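Local coordinates for cytokinesis protein 2 (Saccharomyces cerevisiae, PDB 4WPE) that mediates the cytoskeletal rearrangements required for cytokinesis, forming rings that coincide with the septins and later with the medial actin ring, this chain being its F-BAR domain, at residues Gly63-Asp68 with Val84-Glu89; Lys52-Arg57 with Gln94-Gln99; Met73-Leu78 with Ser269-Glu274. All coordinates share one frame; numbering follows the deposited sequence.

Contact 1 (Gly63-Asp68 with Val84-Glu89); sequences GKLDKD and VVLSVE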
loop_
_atom_site.group_PDB
_atom_site.type_symbol
_atom_site.label_atom_id
_atom_site.label_comp_id
_atom_site.label_asym_id
_atom_site.label_seq_id
_atom_site.Cartn_x
_atom_site.Cartn_y
_atom_site.Cartn_z
ATOM N N GLY A 63 -1.433 5.580 14.674
ATOM C CA GLY A 63 -1.779 5.474 16.078
ATOM C C GLY A 63 -0.603 5.831 16.967
ATOM O O GLY A 63 -0.749 6.587 17.930
ATOM N N LYS A 64 0.568 5.289 16.646
ATOM C CA LYS A 64 1.774 5.586 17.408
ATOM C C LYS A 64 2.216 7.018 17.155
ATOM O O LYS A 64 2.835 7.642 18.013
ATOM C CB LYS A 64 2.902 4.616 17.052
ATOM N N LEU A 65 1.893 7.539 15.977
ATOM C CA LEU A 65 2.232 8.916 15.644
ATOM C C LEU A 65 1.391 9.895 16.458
ATOM O O LEU A 65 1.892 10.928 16.905
ATOM C CB LEU A 65 2.048 9.175 14.148
ATOM C CG LEU A 65 2.278 10.620 13.694
ATOM C CD1 LEU A 65 3.655 11.117 14.111
ATOM C CD2 LEU A 65 2.093 10.749 12.190
ATOM N N ASP A 66 0.118 9.561 16.654
ATOM C CA ASP A 66 -0.788 10.409 17.425
ATOM C C ASP A 66 -0.330 10.521 18.877
ATOM O O ASP A 66 -0.237 11.619 19.424
ATOM C CB ASP A 66 -2.219 9.863 17.367
ATOM C CG ASP A 66 -3.249 10.867 17.858
ATOM O OD1 ASP A 66 -3.243 11.191 19.066
ATOM O OD2 ASP A 66 -4.075 11.322 17.038
ATOM N N LYS A 67 -0.041 9.379 19.491
ATOM C CA LYS A 67 0.414 9.345 20.876
ATOM C C LYS A 67 1.748 10.065 21.034
ATOM O O LYS A 67 2.004 10.693 22.060
ATOM C CB LYS A 67 0.533 7.898 21.368
ATOM N N ASP A 68 2.595 9.976 20.014
ATOM C CA ASP A 68 3.907 10.615 20.067
ATOM C C ASP A 68 3.805 12.133 19.962
ATOM O O ASP A 68 4.529 12.854 20.643
ATOM C CB ASP A 68 4.813 10.069 18.964
ATOM C CG ASP A 68 5.355 8.693 19.288
ATOM O OD1 ASP A 68 4.740 8.002 20.127
ATOM O OD2 ASP A 68 6.390 8.303 18.708
ATOM N N VAL A 84 -1.202 17.557 10.304
ATOM C CA VAL A 84 -1.635 17.421 8.916
ATOM C C VAL A 84 -1.142 16.088 8.373
ATOM O O VAL A 84 -1.894 15.354 7.734
ATOM C CB VAL A 84 -1.119 18.572 8.029
ATOM C CG1 VAL A 84 -1.268 18.221 6.556
ATOM C CG2 VAL A 84 -1.861 19.859 8.346
ATOM N N VAL A 85 0.122 15.776 8.642
ATOM C CA VAL A 85 0.687 14.480 8.278
ATOM C C VAL A 85 -0.146 13.362 8.889
ATOM O O VAL A 85 -0.457 12.370 8.231
ATOM C CB VAL A 85 2.151 14.339 8.746
ATOM C CG1 VAL A 85 2.680 12.949 8.434
ATOM C CG2 VAL A 85 3.024 15.398 8.094
ATOM N N LEU A 86 -0.519 13.547 10.150
ATOM C CA LEU A 86 -1.321 12.567 10.866
ATOM C C LEU A 86 -2.686 12.374 10.216
ATOM O O LEU A 86 -3.144 11.244 10.051
ATOM C CB LEU A 86 -1.486 12.987 12.326
ATOM C CG LEU A 86 -2.293 12.049 13.222
ATOM C CD1 LEU A 86 -1.725 10.641 13.165
ATOM C CD2 LEU A 86 -2.290 12.572 14.649
ATOM N N SER A 87 -3.328 13.475 9.840
ATOM C CA SER A 87 -4.671 13.405 9.267
ATOM C C SER A 87 -4.643 12.917 7.817
ATOM O O SER A 87 -5.532 12.181 7.384
ATOM C CB SER A 87 -5.365 14.768 9.354
ATOM O OG SER A 87 -5.051 15.582 8.239
ATOM N N VAL A 88 -3.624 13.331 7.072
ATOM C CA VAL A 88 -3.449 12.883 5.696
ATOM C C VAL A 88 -3.302 11.367 5.633
ATOM O O VAL A 88 -3.935 10.705 4.812
ATOM C CB VAL A 88 -2.217 13.545 5.037
ATOM C CG1 VAL A 88 -1.713 12.716 3.861
ATOM C CG2 VAL A 88 -2.541 14.968 4.605
ATOM N N GLU A 89 -2.480 10.821 6.523
ATOM C CA GLU A 89 -2.165 9.397 6.494
ATOM C C GLU A 89 -3.324 8.517 6.952
ATOM O O GLU A 89 -3.492 7.410 6.447
ATOM C CB GLU A 89 -0.925 9.113 7.346
ATOM C CG GLU A 89 0.371 9.645 6.746
ATOM C CD GLU A 89 0.739 8.960 5.440
ATOM O OE1 GLU A 89 1.302 7.846 5.490
ATOM O OE2 GLU A 89 0.463 9.534 4.364
#

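Contact 2 (Lys52-Arg57 with Gln94-Gln99); sequences KDYARR and QSHSKQ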
loop_
_atom_site.group_PDB
_atom_site.type_symbol
_atom_site.label_atom_id
_atom_site.label_comp_id
_atom_site.label_asym_id
_atom_site.label_seq_id
_atom_site.Cartn_x
_atom_site.Cartn_y
_atom_site.Cartn_z
ATOM N N LYS A 52 -6.241 -4.577 2.907
ATOM C CA LYS A 52 -6.750 -4.605 4.271
ATOM C C LYS A 52 -5.598 -4.535 5.265
ATOM O O LYS A 52 -5.648 -3.783 6.235
ATOM C CB LYS A 52 -7.588 -5.863 4.507
ATOM C CG LYS A 52 -8.181 -5.965 5.901
ATOM C CD LYS A 52 -8.644 -7.382 6.198
ATOM C CE LYS A 52 -9.270 -7.478 7.580
ATOM N NZ LYS A 52 -9.782 -8.845 7.863
ATOM N N ASP A 53 -4.552 -5.315 5.011
ATOM C CA ASP A 53 -3.389 -5.327 5.887
ATOM C C ASP A 53 -2.628 -4.006 5.807
ATOM O O ASP A 53 -2.074 -3.540 6.802
ATOM C CB ASP A 53 -2.466 -6.493 5.538
ATOM C CG ASP A 53 -3.179 -7.827 5.579
ATOM O OD1 ASP A 53 -4.300 -7.884 6.130
ATOM O OD2 ASP A 53 -2.625 -8.817 5.058
ATOM N N TYR A 54 -2.605 -3.407 4.621
ATOM C CA TYR A 54 -1.949 -2.118 4.441
ATOM C C TYR A 54 -2.672 -1.036 5.237
ATOM O O TYR A 54 -2.041 -0.250 5.938
ATOM C CB TYR A 54 -1.891 -1.738 2.961
ATOM C CG TYR A 54 -1.145 -0.451 2.683
ATOM C CD1 TYR A 54 0.240 -0.434 2.581
ATOM C CD2 TYR A 54 -1.828 0.747 2.522
ATOM C CE1 TYR A 54 0.924 0.745 2.326
ATOM C CE2 TYR A 54 -1.153 1.928 2.270
ATOM C CZ TYR A 54 0.221 1.923 2.173
ATOM O OH TYR A 54 0.886 3.101 1.921
ATOM N N ALA A 55 -3.997 -1.007 5.128
ATOM C CA ALA A 55 -4.798 -0.020 5.845
ATOM C C ALA A 55 -4.697 -0.223 7.348
ATOM O O ALA A 55 -4.540 0.738 8.104
ATOM C CB ALA A 55 -6.248 -0.090 5.404
ATOM N N ARG A 56 -4.783 -1.477 7.780
ATOM C CA ARG A 56 -4.752 -1.790 9.203
ATOM C C ARG A 56 -3.398 -1.461 9.820
ATOM O O ARG A 56 -3.327 -0.940 10.932
ATOM C CB ARG A 56 -5.096 -3.264 9.441
ATOM C CG ARG A 56 -6.587 -3.592 9.321
ATOM C CD ARG A 56 -7.464 -2.348 9.460
ATOM N NE ARG A 56 -8.867 -2.682 9.690
ATOM C CZ ARG A 56 -9.440 -2.730 10.889
ATOM N NH1 ARG A 56 -8.732 -2.455 11.977
ATOM N NH2 ARG A 56 -10.725 -3.045 11.000
ATOM N N ARG A 57 -2.326 -1.751 9.094
ATOM C CA ARG A 57 -0.983 -1.502 9.607
ATOM C C ARG A 57 -0.616 -0.025 9.523
ATOM O O ARG A 57 0.167 0.471 10.333
ATOM C CB ARG A 57 0.048 -2.339 8.854
ATOM C CG ARG A 57 1.398 -2.371 9.537
ATOM C CD ARG A 57 2.367 -3.282 8.814
ATOM N NE ARG A 57 3.751 -2.951 9.134
ATOM C CZ ARG A 57 4.803 -3.575 8.618
ATOM N NH1 ARG A 57 4.627 -4.567 7.758
ATOM N NH2 ARG A 57 6.029 -3.207 8.964
ATOM N N GLN A 94 -8.035 4.888 5.610
ATOM C CA GLN A 94 -9.464 4.690 5.393
ATOM C C GLN A 94 -9.768 4.435 3.917
ATOM O O GLN A 94 -10.676 3.672 3.582
ATOM C CB GLN A 94 -10.256 5.900 5.892
ATOM N N SER A 95 -8.998 5.068 3.039
ATOM C CA SER A 95 -9.227 4.957 1.604
ATOM C C SER A 95 -8.823 3.583 1.082
ATOM O O SER A 95 -9.507 3.001 0.237
ATOM C CB SER A 95 -8.463 6.048 0.856
ATOM O OG SER A 95 -8.679 5.945 -0.539
ATOM N N HIS A 96 -7.705 3.069 1.583
ATOM C CA HIS A 96 -7.261 1.730 1.217
ATOM C C HIS A 96 -8.174 0.682 1.839
ATOM O O HIS A 96 -8.423 -0.367 1.245
ATOM C CB HIS A 96 -5.815 1.494 1.651
ATOM C CG HIS A 96 -4.801 2.170 0.778
ATOM N ND1 HIS A 96 -3.951 1.474 -0.047
ATOM C CD2 HIS A 96 -4.504 3.482 0.612
ATOM C CE1 HIS A 96 -3.167 2.326 -0.691
ATOM N NE2 HIS A 96 -3.485 3.547 -0.309
ATOM N N SER A 97 -8.671 0.973 3.037
ATOM C CA SER A 97 -9.573 0.058 3.724
ATOM C C SER A 97 -10.887 -0.064 2.970
ATOM O O SER A 97 -11.417 -1.162 2.803
ATOM C CB SER A 97 -9.833 0.521 5.156
ATOM O OG SER A 97 -10.696 -0.384 5.819
ATOM N N LYS A 98 -11.407 1.070 2.513
ATOM C CA LYS A 98 -12.636 1.083 1.731
ATOM C C LYS A 98 -12.417 0.385 0.391
ATOM O O LYS A 98 -13.286 -0.342 -0.092
ATOM C CB LYS A 98 -13.124 2.518 1.519
ATOM C CG LYS A 98 -14.239 2.651 0.501
ATOM C CD LYS A 98 -14.493 4.106 0.137
ATOM C CE LYS A 98 -15.515 4.213 -0.988
ATOM N NZ LYS A 98 -15.862 5.631 -1.289
ATOM N N GLN A 99 -11.244 0.601 -0.197
ATOM C CA GLN A 99 -10.874 -0.051 -1.448
ATOM C C GLN A 99 -10.809 -1.563 -1.269
ATOM O O GLN A 99 -11.227 -2.323 -2.144
ATOM C CB GLN A 99 -9.531 0.478 -1.950
ATOM C CG GLN A 99 -9.233 0.160 -3.408
ATOM C CD GLN A 99 -7.754 0.268 -3.733
ATOM O OE1 GLN A 99 -6.979 -0.653 -3.472
ATOM N NE2 GLN A 99 -7.352 1.404 -4.290
#

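Contact 3 (Met73-Leu78 with Ser269-Glu274); sequences MDYGKL and STFSKE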
loop_
_atom_site.group_PDB
_atom_site.type_symbol
_atom_site.label_atom_id
_atom_site.label_comp_id
_atom_site.label_asym_id
_atom_site.label_seq_id
_atom_site.Cartn_x
_atom_site.Cartn_y
_atom_site.Cartn_z
HETATM N N MSE A 73 5.307 16.908 22.863
HETATM C CA MSE A 73 4.657 18.120 22.389
HETATM C C MSE A 73 5.606 18.946 21.534
HETATM O O MSE A 73 6.821 18.924 21.737
HETATM C CB MSE A 73 4.156 18.951 23.567
HETATM C CG MSE A 73 3.055 18.280 24.363
HETATM SE SE MSE A 73 2.459 19.381 25.847
HETATM C CE MSE A 73 4.061 19.277 26.953
ATOM N N ASP A 74 5.041 19.662 20.569
ATOM C CA ASP A 74 5.820 20.544 19.713
ATOM C C ASP A 74 5.071 21.859 19.532
ATOM O O ASP A 74 3.910 21.976 19.922
ATOM C CB ASP A 74 6.105 19.885 18.365
ATOM C CG ASP A 74 7.418 20.341 17.761
ATOM O OD1 ASP A 74 7.706 21.557 17.803
ATOM O OD2 ASP A 74 8.166 19.483 17.248
ATOM N N TYR A 75 5.736 22.848 18.946
ATOM C CA TYR A 75 5.224 24.215 18.948
ATOM C C TYR A 75 4.709 24.667 17.594
ATOM O O TYR A 75 5.197 24.215 16.561
ATOM C CB TYR A 75 6.312 25.188 19.410
ATOM C CG TYR A 75 5.922 26.640 19.241
ATOM C CD1 TYR A 75 5.098 27.265 20.167
ATOM C CD2 TYR A 75 6.361 27.382 18.148
ATOM C CE1 TYR A 75 4.727 28.590 20.020
ATOM C CE2 TYR A 75 5.993 28.711 17.990
ATOM C CZ TYR A 75 5.176 29.308 18.933
ATOM O OH TYR A 75 4.802 30.626 18.795
ATOM N N GLY A 76 3.731 25.571 17.627
ATOM C CA GLY A 76 3.261 26.294 16.462
ATOM C C GLY A 76 3.130 25.500 15.183
ATOM O O GLY A 76 2.786 24.320 15.201
ATOM N N LYS A 77 3.441 26.159 14.074
ATOM C CA LYS A 77 3.267 25.581 12.746
ATOM C C LYS A 77 3.874 24.184 12.572
ATOM O O LYS A 77 3.282 23.337 11.909
ATOM C CB LYS A 77 3.851 26.522 11.694
ATOM C CG LYS A 77 2.799 27.181 10.827
ATOM C CD LYS A 77 2.033 28.253 11.583
ATOM C CE LYS A 77 1.008 28.911 10.669
ATOM N NZ LYS A 77 0.298 30.033 11.341
ATOM N N LEU A 78 5.036 23.932 13.166
ATOM C CA LEU A 78 5.650 22.611 13.038
ATOM C C LEU A 78 4.819 21.560 13.771
ATOM O O LEU A 78 4.888 20.375 13.456
ATOM C CB LEU A 78 7.090 22.612 13.558
ATOM N N SER A 269 9.781 34.152 15.702
ATOM C CA SER A 269 9.129 35.433 15.970
ATOM C C SER A 269 7.951 35.291 16.929
ATOM O O SER A 269 7.848 36.014 17.920
ATOM C CB SER A 269 8.647 36.072 14.668
ATOM O OG SER A 269 7.502 36.879 14.898
ATOM N N THR A 270 7.064 34.353 16.627
ATOM C CA THR A 270 5.854 34.177 17.416
ATOM C C THR A 270 6.145 33.620 18.807
ATOM O O THR A 270 5.549 34.063 19.784
ATOM C CB THR A 270 4.853 33.257 16.696
ATOM O OG1 THR A 270 5.521 32.065 16.263
ATOM C CG2 THR A 270 4.264 33.966 15.485
ATOM N N PHE A 271 7.062 32.661 18.897
ATOM C CA PHE A 271 7.413 32.061 20.184
ATOM C C PHE A 271 7.960 33.107 21.148
ATOM O O PHE A 271 7.637 33.098 22.335
ATOM C CB PHE A 271 8.437 30.936 19.996
ATOM C CG PHE A 271 8.751 30.179 21.263
ATOM C CD1 PHE A 271 8.058 29.023 21.584
ATOM C CD2 PHE A 271 9.746 30.618 22.123
ATOM C CE1 PHE A 271 8.344 28.325 22.743
ATOM C CE2 PHE A 271 10.036 29.924 23.284
ATOM C CZ PHE A 271 9.335 28.776 23.594
ATOM N N SER A 272 8.789 34.006 20.630
ATOM C CA SER A 272 9.390 35.053 21.447
ATOM C C SER A 272 8.335 36.059 21.893
ATOM O O SER A 272 8.447 36.661 22.962
ATOM C CB SER A 272 10.506 35.758 20.676
ATOM O OG SER A 272 11.500 34.834 20.266
ATOM N N LYS A 273 7.313 36.235 21.063
ATOM C CA LYS A 273 6.202 37.124 21.379
ATOM C C LYS A 273 5.405 36.597 22.566
ATOM O O LYS A 273 5.031 37.353 23.461
ATOM C CB LYS A 273 5.283 37.279 20.164
ATOM C CG LYS A 273 5.085 38.706 19.678
ATOM C CD LYS A 273 4.153 38.733 18.469
ATOM C CE LYS A 273 4.115 40.107 17.818
ATOM N NZ LYS A 273 3.147 40.159 16.686
ATOM N N GLU A 274 5.154 35.292 22.568
ATOM C CA GLU A 274 4.297 34.676 23.577
ATOM C C GLU A 274 5.005 34.408 24.901
ATOM O O GLU A 274 4.380 34.444 25.960
ATOM C CB GLU A 274 3.719 33.360 23.049
ATOM C CG GLU A 274 3.195 33.428 21.632
ATOM C CD GLU A 274 2.748 32.076 21.117
ATOM O OE1 GLU A 274 3.253 31.051 21.622
ATOM O OE2 GLU A 274 1.897 32.039 20.205
#

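Contact 1 (Gly63-Asp68 with Val84-Glu89)
Two residues before Leu86, which meets Leu65 and Asp66 across this contact, the carbonyl oxygen Val84 O is gripped twice within its own helix. Val88 N makes the regular helical bond to Val84 O at 2.7 Å, and Ser87 OG adds a second at 3.2 Å, the hydroxyl tilted 22° from the carbonyl plane. Across the contact itself the helices meet through side-chain carbon and the Asp66 carboxylate. Leu86 carries the meeting and splits it between its two methyls. Its CD1 lies against the branch of Leu65, 3.9 Å from Leu65 CD2, the two leucines sliding past one another in opposite directions. Leu65 CD2 also reaches the more distant Val85 CG1 at 4.4 Å. In both leucines CG stands anti to the backbone N (chi1 -179° in Leu86), which carries the branches out between the helices. The other methyl, Leu86 CD2, lies against the side chain of exposed Asp66, crossing it at an angle, 3.8 Å from Asp66 CB. These are two antiparallel helices of the elongated F-BAR bundle, 37-71 and 76-162, whose local axes pass 10.1 Å apart, a spacing filled by the leucine branches. Leu255 of helix 170-259 backs Val85, while Phe43 and Met40 of the second subunit pack on Leu65 and Val85 respectively, so the layer continues into the dimer interface. One turn along from Leu86, Glu89 is buried; its OE1 forms salt bridges with Arg92 and with Arg47 of the second subunit, which should stabilise the carboxylate in its charged form.

Contact 2 (Lys52-Arg57 with Gln94-Gln99)
Tyr54 and His96 bring their rings together between segments 52-57 and 94-99, and the aromatic pair is the first of three kinds of interaction here. Tyr54 CD2 and CE2 lie over one face of the imidazole: Tyr54 CE2 sits 3.6 Å above the His96 plane, over the centre, and Tyr54 CD2 is 3.4 Å from His96 ND1. With centroids 4.6 Å apart and planes at 40°, the pair is neither a parallel stack nor a T-shape but an oblique overlap. Tyr54 CG, anti to the backbone N (chi1 -176°), and His96 CG, anti to the carbonyl carbon, direct the two rings into the same space between the helices.

The second kind is close packing of small groups. Ala55 CB packs against Ser97, 3.6 Å from both its N and its CB, and the CA atoms of Ala55 and Ser97 come within 5.2 Å. Consistent with small residues at this point, the local axes pass 8.0 Å apart.

Polar bonds form the third kind, and they hold the two rings from outside. His96 ND1 bonds to Glu51 and His96 NE2 to Glu248 of helix 170-259, so the imidazole is fixed in rotation between two carboxylates that would tend to favour its protonated form. Tyr54 OH bonds to Arg92 of its own chain and to Glu51 of the second subunit. The Tyr54 rings of both subunits meet, and Asp53 and Arg57 each form a salt bridge with the other's counterpart in the second subunit. This is antiparallel helix packing in the core of an F-BAR dimer, where helix 37-71 also faces its counterpart in the second subunit.

Contact 3 (Met73-Leu78 with Ser269-Glu274)
The Tyr75 ring receives the edge of Phe271 on one face and two oxygens at its rim. Phe271 CD1 stands 3.6 Å above the Tyr75 plane, over the ring centre, and with centroids 5.1 Å apart and planes at 83° this is a T-shaped, edge-to-face pair. Lying near the plane of the phenol, at its hydroxyl end, are Thr270 OG1 and Glu274 OE1. The pair lies in the part of the F-BAR dimer where this chain overlaps the second subunit: it joins the turn between helices 37-71 and 76-162 to the short helix 264-275, almost two hundred residues further along the chain.

Having CG anti to the backbone N (chi1 171°), Tyr75 extends out of the turn and sets its hydroxyl on the side of that helix. Tyr75 OH lies 3.0 Å from Thr270 OG1, which is itself bonded to the carbonyl oxygen of Asp266, and 3.3 Å from Glu274 OE1, a weak bond at best. Glu274 comes from the opposite direction on an extended chain, its carboxylate plane steeply inclined to the ring. Phe271 has another partner: His29 of the second subunit stacks on its ring, so the same phenylalanine serves both the intrachain pair and the dimer.

Asp74 ties the turn together next to Tyr75. Gly76 adopts a positive phi as the chain swings into helix 76-162. Asp74 OD2 is engaged by Arg226 and Ser36 of the second subunit, while Asp74 OD1 accepts the N-H of Tyr75, N to OD1 2.6 Å, at its anti lone pair, the one pointing away from OD2.

How the contacts relate
The three contacts step outward from the dimer axis through the helical core shared by the two subunits, all using helix 76-162. Contacts 1 and 2 pair this helix with helix 37-71 in a hairpin: contact 1 lies nearer the turn and within the span bracketed by contact 2, their centres about 15 Å apart. Contact 3 starts at the turn itself but finds its partner in helix 264-275, so along the chain it crosses the other two; its centre is about 20 Å from that of contact 1 and about 35 Å from that of contact 2. All three reach the second subunit, so the hairpin and the C-terminal helix both contribute to the dimer.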